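Local atomic coordinates of FHA domain-containing protein DDL (Arabidopsis thaliana, PDB entry 3VPY), a protein that probably binds phosphothreonine-bearing partners, Dicer-like1 among them, through the recognition cleft of its forkhead-associated (FHA) domain. Residues R44-R47 with T53-P56; P31-L34 with C39-F42; H35-Y40 with I48-T53. All blocks are in the same frame, centred on the assembly; numbering follows the deposited sequence.

The three contacts follow one run of chain, from strand 26-33 into the loop after strand 51-52. Contact 2 closes before contact 1 opens; contact 3 begins where contact 2 ends, sharing Cys39 and Tyr40, and finishes on Thr53, where the second segment of contact 1 starts. The centres of contacts 2 and 3 lie about 4 Å apart in the interior, both using strand 39-43, parallel to its neighbour 51-52. Contact 1 is at the surface, its centre about 14 Å from that of contact 2 and 13 Å from that of contact 3. Buried packing between the two FHA sheets thus passes into a loop pair that begins at the arginine of the family's Gly-Arg motif, just after strand 39-43.

Contact 1 (R44-R47 with T53-P56); sequences RERR and TDHP
Arg46 and Asp54 reach each other because both side chains leave the backbone with CG anti to the carbonyl carbon (chi1 -68° and -71°), after which the arginine runs extended from CG to NE. The two side chains cross at about a right angle, and the guanidinium takes the carboxylate side-on, one nitrogen to each oxygen. Arg46 NE donates to Asp54 OD1 at 2.9 Å, tilted somewhat out of the guanidinium plane. The second bond, Arg46 NH2 to Asp54 OD2, is almost straight at 176° and lies in that plane; its 2.5 Å is short enough for the exact length to be doubtful. Both oxygens use their syn lone pairs, the geometry of a bidentate salt bridge. Asp54 OD1 has a further donor: one water bridges it to the backbone Arg44 O, 2.7 Å from the water oxygen, giving a proton to each.

Arg44 contributes the aliphatic part of its chain. Its CG rests 3.3 Å from Thr53 O, Arg44 CA makes a CA-H...O contact to the same oxygen at 3.4 Å, and CD lies 3.7 Å from His55 O. Farther out the chain bends, and NH1 bonds to Cys58 O; backbone bonds also tie Arg44 to Ser59 and Thr53 to Gly43. Gly43 and Arg44 match the Gly-Arg motif of FHA domains, whose arginine in relatives faces the phosphothreonine cleft, so a similar placement is likely here.

Two charged bonds and a water therefore join the loops after strands 39-43 and 51-52. The salt bridge partly neutralises Asp54 at the protein surface and would be expected to favour its ionised form. Asp54 is paired with Arg46 and not with Arg44, whose aliphatic stem the Thr53 and His55 oxygens line while NH1 goes to Cys58.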
ATOM      1  N   ARG A  44       7.817  13.882  -0.004  1.00 15.31           N
ATOM      2  CA  ARG A  44       8.618  14.773   0.847  1.00 17.83           C
ATOM      3  C   ARG A  44       7.874  16.054   1.232  1.00 18.20           C
ATOM      4  O   ARG A  44       8.210  16.700   2.239  1.00 18.47           O
ATOM      5  CB  ARG A  44       9.945  15.084   0.152  1.00 17.53           C
ATOM      6  CG  ARG A  44      11.151  15.223   1.098  1.00 20.12           C
ATOM      7  CD  ARG A  44      12.410  15.651   0.335  1.00 19.74           C
ATOM      8  NE  ARG A  44      12.279  17.057  -0.093  1.00 25.09           N
ATOM      9  CZ  ARG A  44      12.003  17.459  -1.333  1.00 24.42           C
ATOM     10  NH1 ARG A  44      11.891  16.590  -2.338  1.00 20.40           N
ATOM     11  NH2 ARG A  44      11.852  18.751  -1.575  1.00 26.04           N
ATOM     12  N   GLU A  45       6.858  16.421   0.450  1.00 18.77           N
ATOM     13  CA  GLU A  45       6.115  17.667   0.707  1.00 20.21           C
ATOM     14  C   GLU A  45       5.064  17.479   1.808  1.00 20.72           C
ATOM     15  O   GLU A  45       3.994  16.944   1.573  1.00 19.71           O
ATOM     16  CB  GLU A  45       5.486  18.190  -0.586  1.00 20.76           C
ATOM     17  CG  GLU A  45       4.751  19.513  -0.420  1.00 24.65           C
ATOM     18  CD  GLU A  45       4.349  20.131  -1.744  1.00 30.76           C
ATOM     19  OE1 GLU A  45       4.721  19.586  -2.808  1.00 32.48           O
ATOM     20  OE2 GLU A  45       3.642  21.164  -1.725  1.00 32.31           O
ATOM     21  N   ARG A  46       5.399  17.914   3.020  1.00 21.89           N
ATOM     22  CA  ARG A  46       4.543  17.681   4.187  1.00 23.28           C
ATOM     23  C   ARG A  46       3.167  18.348   4.090  1.00 24.31           C
ATOM     24  O   ARG A  46       2.216  17.874   4.717  1.00 25.37           O
ATOM     25  CB  ARG A  46       5.272  18.051   5.491  1.00 23.61           C
ATOM     26  CG  ARG A  46       6.432  17.108   5.780  1.00 25.07           C
ATOM     27  CD  ARG A  46       6.987  17.276   7.186  1.00 30.01           C
ATOM     28  NE  ARG A  46       7.600  16.037   7.653  1.00 30.83           N
ATOM     29  CZ  ARG A  46       7.064  15.205   8.547  1.00 30.53           C
ATOM     30  NH1 ARG A  46       5.887  15.470   9.109  1.00 30.78           N
ATOM     31  NH2 ARG A  46       7.715  14.103   8.889  1.00 29.52           N
ATOM     32  N   ARG A  47       3.054  19.393   3.263  1.00 25.54           N
ATOM     33  CA  ARG A  47       1.788  20.113   3.080  1.00 27.84           C
ATOM     34  C   ARG A  47       0.707  19.225   2.452  1.00 26.81           C
ATOM     35  O   ARG A  47      -0.485  19.422   2.705  1.00 27.63           O
ATOM     36  CB  ARG A  47       2.015  21.386   2.237  1.00 28.26           C
ATOM     37  CG  ARG A  47       0.800  22.324   2.083  1.00 32.59           C
ATOM     38  CD  ARG A  47       1.248  23.773   1.771  1.00 34.19           C
ATOM     39  NE  ARG A  47       0.180  24.563   1.140  1.00 41.40           N
ATOM     40  CZ  ARG A  47       0.343  25.747   0.543  1.00 44.25           C
ATOM     41  NH1 ARG A  47       1.536  26.331   0.487  1.00 44.93           N
ATOM     42  NH2 ARG A  47      -0.703  26.359  -0.000  1.00 47.85           N
ATOM     43  N   THR A  53       7.674  11.286   3.499  1.00 16.99           N
ATOM     44  CA  THR A  53       8.915  10.569   3.255  1.00 16.24           C
ATOM     45  C   THR A  53      10.015  11.619   3.229  1.00 16.82           C
ATOM     46  O   THR A  53      10.327  12.211   2.186  1.00 16.54           O
ATOM     47  CB  THR A  53       8.861   9.767   1.936  1.00 15.78           C
ATOM     48  OG1 THR A  53       8.604  10.669   0.839  1.00 17.24           O
ATOM     49  CG2 THR A  53       7.777   8.709   2.030  1.00 14.40           C
ATOM     50  N   ASP A  54      10.588  11.868   4.398  1.00 15.94           N
ATOM     51  CA  ASP A  54      11.464  13.023   4.595  1.00 17.03           C
ATOM     52  C   ASP A  54      12.871  12.886   3.994  1.00 16.53           C
ATOM     53  O   ASP A  54      13.571  13.882   3.843  1.00 16.64           O
ATOM     54  CB  ASP A  54      11.562  13.344   6.091  1.00 18.40           C
ATOM     55  CG  ASP A  54      10.263  13.922   6.667  1.00 23.33           C
ATOM     56  OD1 ASP A  54       9.513  14.640   5.957  1.00 28.36           O
ATOM     57  OD2 ASP A  54      10.007  13.675   7.868  1.00 29.18           O
ATOM     58  N   HIS A  55      13.290  11.666   3.685  1.00 15.32           N
ATOM     59  CA  HIS A  55      14.652  11.461   3.172  1.00 15.29           C
ATOM     60  C   HIS A  55      14.901  12.327   1.920  1.00 15.00           C
ATOM     61  O   HIS A  55      14.025  12.434   1.055  1.00 15.39           O
ATOM     62  CB  HIS A  55      14.903   9.983   2.865  1.00 15.21           C
ATOM     63  CG  HIS A  55      16.348   9.665   2.646  1.00 17.15           C
ATOM     64  ND1 HIS A  55      16.937   9.658   1.397  1.00 16.56           N
ATOM     65  CD2 HIS A  55      17.336   9.392   3.530  1.00 17.02           C
ATOM     66  CE1 HIS A  55      18.220   9.381   1.520  1.00 17.77           C
ATOM     67  NE2 HIS A  55      18.488   9.215   2.806  1.00 16.77           N
ATOM     68  N   PRO A  56      16.064  12.989   1.841  1.00 15.16           N
ATOM     69  CA  PRO A  56      16.288  13.914   0.731  1.00 14.85           C
ATOM     70  C   PRO A  56      16.287  13.267  -0.668  1.00 14.60           C
ATOM     71  O   PRO A  56      16.202  13.976  -1.658  1.00 15.01           O
ATOM     72  CB  PRO A  56      17.649  14.563   1.069  1.00 15.50           C
ATOM     73  CG  PRO A  56      18.271  13.679   2.064  1.00 16.25           C
ATOM     74  CD  PRO A  56      17.168  13.013   2.816  1.00 15.26           C
TER
HETATM   75  O   HOH W   1       9.777  16.557   4.378  1.00 31.38           O

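Contact 2 (P31-L34 with C39-F42); sequences PLCL and CYLF
Tyr40 carries most of the contact: its CA-CB bond points toward 31-34, and CG anti to the carbonyl carbon (chi1 -71°) lays the ring alongside Leu34. Over one ring face sits Leu34 CD1, 3.7 Å from the Tyr40 ring centroid and 17° off the normal, a CH-pi contact displaced toward CG and CD2. The two side chains slide past one another in opposite directions, and the far end of the ring consequently reaches the leucine backbone, with Tyr40 CE2 3.5 Å from Leu34 C. Cys33 O approaches obliquely, 3.6 Å from Tyr40 CE1. The hydroxyl itself accepts the backbone N-H of Arg36, in the turn that joins the two segments.

This turn carries the chain from one sheet to the other of the FHA beta sandwich: 26-33 is an outermost strand of the six-stranded antiparallel sheet, whereas 39-43 belongs to the mixed sheet. Leu34 fills the interior between them, also touching Ile65 and Ile51.

Two residues on, the ring of Phe42 ends near the same leucine, its CZ 4.4 Å from Leu34 CD1, an oblique apolar contact. The Phe42 ring also meets that of Phe119 from the six-stranded sheet, their planes inclined by about 35°.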
ATOM      1  N   PRO A  31       2.510   0.783  13.798  1.00 15.22           N
ATOM      2  CA  PRO A  31       2.364   0.888  12.352  1.00 15.15           C
ATOM      3  C   PRO A  31       1.423   2.026  12.014  1.00 15.47           C
ATOM      4  O   PRO A  31       0.634   2.484  12.855  1.00 16.19           O
ATOM      5  CB  PRO A  31       1.729  -0.456  11.963  1.00 15.75           C
ATOM      6  CG  PRO A  31       0.935  -0.819  13.136  1.00 16.20           C
ATOM      7  CD  PRO A  31       1.726  -0.344  14.344  1.00 17.00           C
ATOM      8  N   LEU A  32       1.514   2.469  10.779  1.00 15.31           N
ATOM      9  CA  LEU A  32       0.633   3.498  10.298  1.00 15.31           C
ATOM     10  C   LEU A  32      -0.642   2.828   9.824  1.00 14.76           C
ATOM     11  O   LEU A  32      -0.619   1.783   9.159  1.00 14.44           O
ATOM     12  CB  LEU A  32       1.302   4.272   9.162  1.00 15.22           C
ATOM     13  CG  LEU A  32       2.700   4.848   9.409  1.00 16.44           C
ATOM     14  CD1 LEU A  32       3.250   5.422   8.106  1.00 16.74           C
ATOM     15  CD2 LEU A  32       2.629   5.902  10.499  1.00 20.22           C
ATOM     16  N   CYS A  33      -1.768   3.437  10.161  1.00 15.43           N
ATOM     17  CA  CYS A  33      -3.038   2.986   9.642  1.00 14.79           C
ATOM     18  C   CYS A  33      -3.016   3.177   8.116  1.00 14.89           C
ATOM     19  O   CYS A  33      -2.680   4.260   7.617  1.00 15.85           O
ATOM     20  CB  CYS A  33      -4.172   3.816  10.242  1.00 16.56           C
ATOM     21  SG  CYS A  33      -5.731   3.368   9.578  1.00 17.44           S
ATOM     22  N   LEU A  34      -3.360   2.127   7.384  1.00 14.05           N
ATOM     23  CA  LEU A  34      -3.477   2.228   5.927  1.00 13.95           C
ATOM     24  C   LEU A  34      -4.839   1.773   5.415  1.00 14.74           C
ATOM     25  O   LEU A  34      -4.955   1.222   4.311  1.00 14.64           O
ATOM     26  CB  LEU A  34      -2.360   1.435   5.248  1.00 13.94           C
ATOM     27  CG  LEU A  34      -1.844   2.036   3.930  1.00 12.73           C
ATOM     28  CD1 LEU A  34      -1.042   3.332   4.151  1.00 13.54           C
ATOM     29  CD2 LEU A  34      -1.027   0.974   3.206  1.00 13.44           C
ATOM     30  N   CYS A  39      -6.947   6.336  -0.672  1.00 18.35           N
ATOM     31  CA  CYS A  39      -5.636   6.616  -1.246  1.00 17.15           C
ATOM     32  C   CYS A  39      -4.701   7.280  -0.235  1.00 16.74           C
ATOM     33  O   CYS A  39      -5.112   8.156   0.548  1.00 16.79           O
ATOM     34  CB  CYS A  39      -5.798   7.462  -2.510  1.00 19.57           C
ATOM     35  SG  CYS A  39      -4.291   7.795  -3.388  1.00 24.22           S
ATOM     36  N   TYR A  40      -3.460   6.816  -0.221  1.00 14.08           N
ATOM     37  CA  TYR A  40      -2.412   7.409   0.605  1.00 14.04           C
ATOM     38  C   TYR A  40      -1.255   7.926  -0.244  1.00 13.69           C
ATOM     39  O   TYR A  40      -0.598   7.158  -0.948  1.00 13.41           O
ATOM     40  CB  TYR A  40      -1.878   6.401   1.632  1.00 13.51           C
ATOM     41  CG  TYR A  40      -2.860   6.092   2.745  1.00 14.40           C
ATOM     42  CD1 TYR A  40      -2.832   6.799   3.941  1.00 13.38           C
ATOM     43  CD2 TYR A  40      -3.825   5.096   2.592  1.00 13.85           C
ATOM     44  CE1 TYR A  40      -3.756   6.517   4.973  1.00 13.57           C
ATOM     45  CE2 TYR A  40      -4.737   4.815   3.603  1.00 15.29           C
ATOM     46  CZ  TYR A  40      -4.692   5.528   4.802  1.00 15.46           C
ATOM     47  OH  TYR A  40      -5.581   5.259   5.831  1.00 16.44           O
ATOM     48  N   LEU A  41      -1.011   9.233  -0.160  1.00 13.52           N
ATOM     49  CA  LEU A  41       0.105   9.863  -0.861  1.00 13.94           C
ATOM     50  C   LEU A  41       1.362   9.860  -0.008  1.00 13.25           C
ATOM     51  O   LEU A  41       1.343  10.320   1.128  1.00 13.56           O
ATOM     52  CB  LEU A  41      -0.258  11.305  -1.235  1.00 14.52           C
ATOM     53  CG  LEU A  41       0.854  12.138  -1.866  1.00 14.37           C
ATOM     54  CD1 LEU A  41       1.333  11.527  -3.193  1.00 14.16           C
ATOM     55  CD2 LEU A  41       0.380  13.569  -2.068  1.00 15.99           C
ATOM     56  N   PHE A  42       2.450   9.344  -0.578  1.00 13.26           N
ATOM     57  CA  PHE A  42       3.776   9.375   0.050  1.00 13.42           C
ATOM     58  C   PHE A  42       4.624  10.419  -0.650  1.00 13.78           C
ATOM     59  O   PHE A  42       4.714  10.439  -1.881  1.00 14.11           O
ATOM     60  CB  PHE A  42       4.464   8.028  -0.121  1.00 13.29           C
ATOM     61  CG  PHE A  42       3.757   6.901   0.588  1.00 13.14           C
ATOM     62  CD1 PHE A  42       4.248   6.430   1.810  1.00 13.68           C
ATOM     63  CD2 PHE A  42       2.598   6.335   0.055  1.00 13.83           C
ATOM     64  CE1 PHE A  42       3.592   5.381   2.483  1.00 15.46           C
ATOM     65  CE2 PHE A  42       1.905   5.300   0.728  1.00 14.23           C
ATOM     66  CZ  PHE A  42       2.409   4.818   1.942  1.00 14.71           C
TER

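Contact 3 (H35-Y40 with I48-T53); sequences HRQSCY and IADIPT
The Tyr40 ring and the flat ends of Gln37 and Asp50 organise this contact. Gln37 CG lies 3.3 Å above the plane of the Tyr40 ring, offset toward the rim, on the face opposite the one taken by Leu34 CD1. Asp50 CB and Ile51 CD1 come obliquely to the ring's CD1, the former at 4.0 Å and the latter at 4.1 Å. At the edge of the Gln37 amide, NE2 has two acceptors, both near the amide plane: Cys39 O at 2.8 Å, with an N-H...O angle of 169°, and Asp50 OD1 at 3.1 Å. The amide and carboxylate planes stand nearly perpendicular, and the donor reaches Asp50 OD1 from above the carboxylate plane, 71° out of it.

Gln37 folds back over the tyrosine because its CG lies between the backbone N and the carbonyl carbon (chi1 54°); the rest of the chain is extended and carries the amide past the ring to Asp50. Asp50 OD2 turns to the neighbouring strand instead, accepting the backbone N-H of Leu41, and it lies 3.5 Å from Tyr40 CA. A backbone bond between Ile51 and Leu41 then continues the pairing of parallel strands 39-43 and 51-52, so the aspartate bonds just ahead of the strand that it leads into.

The two NE2 bonds fix the rotation of the glutamine amide, since both N-H groups point at oxygens. At least one N-H reaches each carboxylate oxygen, the one to OD1 from well above the plane; together they may modestly favour the charged form. Gln37 and Asp50 thus add side-chain bonds beside the pairing of strands 39-43 and 51-52, with Tyr40 and Ile51 in apolar contact next to them.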
ATOM      1  N   HIS A  35      -5.884   2.008   6.201  1.00 14.67           N
ATOM      2  CA  HIS A  35      -7.196   1.484   5.827  1.00 15.62           C
ATOM      3  C   HIS A  35      -8.348   2.440   6.140  1.00 16.60           C
ATOM      4  O   HIS A  35      -9.514   2.043   6.093  1.00 18.23           O
ATOM      5  CB  HIS A  35      -7.469   0.089   6.431  1.00 16.10           C
ATOM      6  CG  HIS A  35      -7.354   0.032   7.928  1.00 15.84           C
ATOM      7  ND1 HIS A  35      -8.413   0.282   8.778  1.00 22.39           N
ATOM      8  CD2 HIS A  35      -6.305  -0.289   8.723  1.00 14.23           C
ATOM      9  CE1 HIS A  35      -8.012   0.153  10.034  1.00 16.62           C
ATOM     10  NE2 HIS A  35      -6.740  -0.202  10.027  1.00 20.18           N
ATOM     11  N   ARG A  36      -8.033   3.700   6.424  1.00 16.62           N
ATOM     12  CA  ARG A  36      -9.092   4.686   6.675  1.00 17.71           C
ATOM     13  C   ARG A  36      -9.342   5.689   5.532  1.00 18.50           C
ATOM     14  O   ARG A  36     -10.156   6.606   5.669  1.00 19.09           O
ATOM     15  CB  ARG A  36      -8.879   5.394   8.019  1.00 18.33           C
ATOM     16  CG  ARG A  36      -9.274   4.528   9.228  1.00 18.36           C
ATOM     17  CD  ARG A  36      -8.917   5.192  10.559  1.00 19.19           C
ATOM     18  NE  ARG A  36      -9.627   4.630  11.738  1.00 19.82           N
ATOM     19  CZ  ARG A  36      -9.204   3.579  12.456  1.00 20.77           C
ATOM     20  NH1 ARG A  36      -8.085   2.948  12.123  1.00 19.82           N
ATOM     21  NH2 ARG A  36      -9.890   3.162  13.529  1.00 18.73           N
ATOM     22  N   GLN A  37      -8.636   5.531   4.415  1.00 17.93           N
ATOM     23  CA  GLN A  37      -9.004   6.260   3.216  1.00 18.19           C
ATOM     24  C   GLN A  37      -8.671   5.430   1.991  1.00 17.01           C
ATOM     25  O   GLN A  37      -8.006   4.412   2.099  1.00 15.74           O
ATOM     26  CB  GLN A  37      -8.315   7.620   3.148  1.00 19.99           C
ATOM     27  CG  GLN A  37      -6.844   7.579   3.280  1.00 20.24           C
ATOM     28  CD  GLN A  37      -6.246   8.913   3.770  1.00 23.44           C
ATOM     29  OE1 GLN A  37      -6.508   9.373   4.885  1.00 26.78           O
ATOM     30  NE2 GLN A  37      -5.432   9.515   2.939  1.00 19.39           N
ATOM     31  N   SER A  38      -9.152   5.878   0.837  1.00 17.47           N
ATOM     32  CA  SER A  38      -9.008   5.081  -0.374  1.00 17.02           C
ATOM     33  C   SER A  38      -7.670   5.291  -1.068  1.00 17.06           C
ATOM     34  O   SER A  38      -7.291   4.502  -1.946  1.00 16.50           O
ATOM     35  CB  SER A  38     -10.175   5.363  -1.338  1.00 18.16           C
ATOM     36  OG  SER A  38     -10.210   6.745  -1.661  1.00 18.70           O
ATOM     37  N   CYS A  39      -6.947   6.336  -0.672  1.00 18.35           N
ATOM     38  CA  CYS A  39      -5.636   6.616  -1.246  1.00 17.15           C
ATOM     39  C   CYS A  39      -4.701   7.280  -0.235  1.00 16.74           C
ATOM     40  O   CYS A  39      -5.112   8.156   0.548  1.00 16.79           O
ATOM     41  CB  CYS A  39      -5.798   7.462  -2.510  1.00 19.57           C
ATOM     42  SG  CYS A  39      -4.291   7.795  -3.388  1.00 24.22           S
ATOM     43  N   TYR A  40      -3.460   6.816  -0.221  1.00 14.08           N
ATOM     44  CA  TYR A  40      -2.412   7.409   0.605  1.00 14.04           C
ATOM     45  C   TYR A  40      -1.255   7.926  -0.244  1.00 13.69           C
ATOM     46  O   TYR A  40      -0.598   7.158  -0.948  1.00 13.41           O
ATOM     47  CB  TYR A  40      -1.878   6.401   1.632  1.00 13.51           C
ATOM     48  CG  TYR A  40      -2.860   6.092   2.745  1.00 14.40           C
ATOM     49  CD1 TYR A  40      -2.832   6.799   3.941  1.00 13.38           C
ATOM     50  CD2 TYR A  40      -3.825   5.096   2.592  1.00 13.85           C
ATOM     51  CE1 TYR A  40      -3.756   6.517   4.973  1.00 13.57           C
ATOM     52  CE2 TYR A  40      -4.737   4.815   3.603  1.00 15.29           C
ATOM     53  CZ  TYR A  40      -4.692   5.528   4.802  1.00 15.46           C
ATOM     54  OH  TYR A  40      -5.581   5.259   5.831  1.00 16.44           O
ATOM     55  N   ILE A  48       1.110  18.251   1.639  1.00 25.36           N
ATOM     56  CA  ILE A  48       0.113  17.415   0.952  1.00 24.80           C
ATOM     57  C   ILE A  48       0.266  15.903   1.165  1.00 22.46           C
ATOM     58  O   ILE A  48      -0.698  15.166   1.044  1.00 22.56           O
ATOM     59  CB  ILE A  48       0.001  17.741  -0.553  1.00 26.07           C
ATOM     60  CG1 ILE A  48       1.396  17.812  -1.170  1.00 27.62           C
ATOM     61  CG2 ILE A  48      -0.826  19.028  -0.752  1.00 28.90           C
ATOM     62  CD1 ILE A  48       1.404  17.824  -2.670  1.00 31.63           C
ATOM     63  N   ALA A  49       1.461  15.435   1.504  1.00 20.96           N
ATOM     64  CA  ALA A  49       1.631  13.997   1.765  1.00 19.09           C
ATOM     65  C   ALA A  49       0.777  13.495   2.948  1.00 19.12           C
ATOM     66  O   ALA A  49       0.697  14.148   4.006  1.00 19.59           O
ATOM     67  CB  ALA A  49       3.086  13.663   1.976  1.00 19.02           C
ATOM     68  N   ASP A  50       0.116  12.356   2.754  1.00 18.15           N
ATOM     69  CA  ASP A  50      -0.499  11.626   3.877  1.00 17.90           C
ATOM     70  C   ASP A  50       0.537  10.984   4.782  1.00 18.03           C
ATOM     71  O   ASP A  50       0.384  10.954   6.011  1.00 18.98           O
ATOM     72  CB  ASP A  50      -1.433  10.540   3.367  1.00 16.95           C
ATOM     73  CG  ASP A  50      -2.586  11.106   2.603  1.00 18.97           C
ATOM     74  OD1 ASP A  50      -3.380  11.864   3.215  1.00 19.75           O
ATOM     75  OD2 ASP A  50      -2.687  10.836   1.386  1.00 18.38           O
ATOM     76  N   ILE A  51       1.579  10.439   4.164  1.00 17.54           N
ATOM     77  CA  ILE A  51       2.676   9.815   4.896  1.00 16.66           C
ATOM     78  C   ILE A  51       3.961  10.469   4.418  1.00 17.42           C
ATOM     79  O   ILE A  51       4.341  10.303   3.284  1.00 15.15           O
ATOM     80  CB  ILE A  51       2.670   8.286   4.717  1.00 16.76           C
ATOM     81  CG1 ILE A  51       1.417   7.692   5.402  1.00 16.38           C
ATOM     82  CG2 ILE A  51       3.952   7.659   5.329  1.00 15.48           C
ATOM     83  CD1 ILE A  51       1.123   6.231   5.023  1.00 17.28           C
ATOM     84  N   PRO A  52       4.609  11.269   5.279  1.00 18.02           N
ATOM     85  CA  PRO A  52       5.742  12.022   4.752  1.00 18.68           C
ATOM     86  C   PRO A  52       6.949  11.111   4.596  1.00 17.71           C
ATOM     87  O   PRO A  52       7.179  10.228   5.432  1.00 18.37           O
ATOM     88  CB  PRO A  52       5.985  13.116   5.813  1.00 19.87           C
ATOM     89  CG  PRO A  52       5.323  12.621   7.048  1.00 21.49           C
ATOM     90  CD  PRO A  52       4.391  11.487   6.718  1.00 19.39           C
ATOM     91  N   THR A  53       7.674  11.286   3.499  1.00 16.99           N
ATOM     92  CA  THR A  53       8.915  10.569   3.255  1.00 16.24           C
ATOM     93  C   THR A  53      10.015  11.619   3.229  1.00 16.82           C
ATOM     94  O   THR A  53      10.327  12.211   2.186  1.00 16.54           O
ATOM     95  CB  THR A  53       8.861   9.767   1.936  1.00 15.78           C
ATOM     96  OG1 THR A  53       8.604  10.669   0.839  1.00 17.24           O
ATOM     97  CG2 THR A  53       7.777   8.709   2.030  1.00 14.40           C
TER